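Local coordinates for carboxysome shell vertex protein CcmL (Nostoc sp., PDB 4N8X) that probably forms the pentameric vertices of the shell of the carboxysome, the polyhedral inclusion that sequesters RuBisCO, at residues L68-E71 and Q72-V75. Sequence-based numbering, arbitrary orientation.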
loop_
_atom_site.group_PDB
_atom_site.type_symbol
_atom_site.label_atom_id
_atom_site.label_comp_id
_atom_site.label_asym_id
_atom_site.label_seq_id
_atom_site.Cartn_x
_atom_site.Cartn_y
_atom_site.Cartn_z
ATOM N N LEU A 68 -4.819 -17.535 -11.354
ATOM C CA LEU A 68 -6.110 -18.017 -11.866
ATOM C C LEU A 68 -7.070 -18.416 -10.746
ATOM O O LEU A 68 -6.702 -19.108 -9.779
ATOM C CB LEU A 68 -5.955 -19.123 -12.941
ATOM C CG LEU A 68 -6.099 -20.642 -12.754
ATOM C CD1 LEU A 68 -7.451 -21.107 -12.244
ATOM C CD2 LEU A 68 -5.845 -21.309 -14.094
ATOM N N GLY A 69 -8.307 -17.967 -10.874
ATOM C CA GLY A 69 -9.309 -18.228 -9.856
ATOM C C GLY A 69 -9.387 -17.152 -8.783
ATOM O O GLY A 69 -10.426 -17.021 -8.133
ATOM N N ASN A 70 -8.311 -16.378 -8.607
ATOM C CA ASN A 70 -8.247 -15.377 -7.530
ATOM C C ASN A 70 -8.914 -14.031 -7.862
ATOM O O ASN A 70 -8.997 -13.155 -6.993
ATOM C CB ASN A 70 -6.786 -15.097 -7.119
ATOM C CG ASN A 70 -6.183 -16.191 -6.240
ATOM O OD1 ASN A 70 -6.839 -17.176 -5.908
ATOM N ND2 ASN A 70 -4.922 -16.021 -5.880
ATOM N N GLU A 71 -9.394 -13.867 -9.101
ATOM C CA GLU A 71 -9.733 -12.547 -9.638
ATOM C C GLU A 71 -10.743 -11.783 -8.815
ATOM O O GLU A 71 -10.650 -10.555 -8.653
ATOM C CB GLU A 71 -10.268 -12.654 -11.075
ATOM C CG GLU A 71 -9.454 -13.583 -11.961
ATOM C CD GLU A 71 -9.759 -15.038 -11.707
ATOM O OE1 GLU A 71 -10.939 -15.411 -11.731
ATOM O OE2 GLU A 71 -8.816 -15.802 -11.461
ATOM N N GLN A 72 -11.747 -12.509 -8.348
ATOM C CA GLN A 72 -12.810 -11.933 -7.563
ATOM C C GLN A 72 -12.809 -12.551 -6.166
ATOM O O GLN A 72 -13.835 -12.627 -5.515
ATOM C CB GLN A 72 -14.137 -12.123 -8.300
ATOM C CG GLN A 72 -14.088 -11.490 -9.689
ATOM C CD GLN A 72 -15.247 -11.873 -10.571
ATOM O OE1 GLN A 72 -16.032 -12.765 -10.245
ATOM N NE2 GLN A 72 -15.364 -11.197 -11.709
ATOM N N ARG A 73 -11.631 -12.979 -5.716
ATOM C CA ARG A 73 -11.443 -13.435 -4.349
ATOM C C ARG A 73 -10.770 -12.325 -3.528
ATOM O O ARG A 73 -10.018 -11.521 -4.077
ATOM C CB ARG A 73 -10.550 -14.690 -4.300
ATOM C CG ARG A 73 -11.132 -15.927 -5.042
ATOM C CD ARG A 73 -10.233 -17.143 -4.733
ATOM N NE ARG A 73 -10.881 -18.417 -5.046
ATOM C CZ ARG A 73 -10.260 -19.426 -5.643
ATOM N NH1 ARG A 73 -10.918 -20.556 -5.903
ATOM N NH2 ARG A 73 -8.990 -19.290 -6.013
ATOM N N PRO A 74 -11.042 -12.280 -2.219
ATOM C CA PRO A 74 -10.469 -11.180 -1.405
ATOM C C PRO A 74 -9.151 -11.553 -0.804
ATOM O O PRO A 74 -9.008 -11.700 0.417
ATOM C CB PRO A 74 -11.523 -10.961 -0.306
ATOM C CG PRO A 74 -12.239 -12.304 -0.179
ATOM C CD PRO A 74 -12.216 -12.908 -1.582
ATOM N N VAL A 75 -8.149 -11.651 -1.670
ATOM C CA VAL A 75 -6.815 -12.014 -1.256
ATOM C C VAL A 75 -5.913 -10.853 -1.647
ATOM O O VAL A 75 -6.029 -10.294 -2.746
ATOM C CB VAL A 75 -6.370 -13.308 -1.925
ATOM C CG1 VAL A 75 -7.330 -14.430 -1.546
ATOM C CG2 VAL A 75 -6.398 -13.145 -3.419
#
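Asn70 and Arg73 meet twice, once through the backbone and once through their side chains, and with Gly69 form the packed part of the contact. Arg73 N donates to Asn70 O at 2.9 Å, with a 160° angle at the hydrogen. Farther out, Arg73 NH2 reaches Asn70 OD1 at 3.0 Å; this acceptor lies in the guanidinium plane and the donor in the amide's carbonyl plane, although the two planes are 62° apart. An arginine chain extended from CG to NE (chi2 -172°) carries the guanidinium past Gly69, whose O lies 3.1 Å above its plane, offset toward the rim and poorly angled for a hydrogen bond. The backbone bond closes a type I beta turn, Asn70 to Arg73, in the loop joining strands 55-60 and 77-88 of this OB-like barrel; an inverse gamma turn centred on Pro74 follows. The buried Asn70 amide is fixed at both ends, OD1 also accepting from Asn46 ND2 and ND2 donating to Ala64 O. The Val75 side chain crosses it at about a right angle, CG2 4.1 Å from Asn70 ND2. Arg73 NE bonds weakly to Ser18 O; a leucine in place of Arg73 would probably cost Asn70 OD1 and Ser18 O a donor each. By contrast, Glu71 and Gln72, at the turn's central positions, have exposed side chains, and Glu71 OE2 stays 6.5 Å from Arg73 NH2.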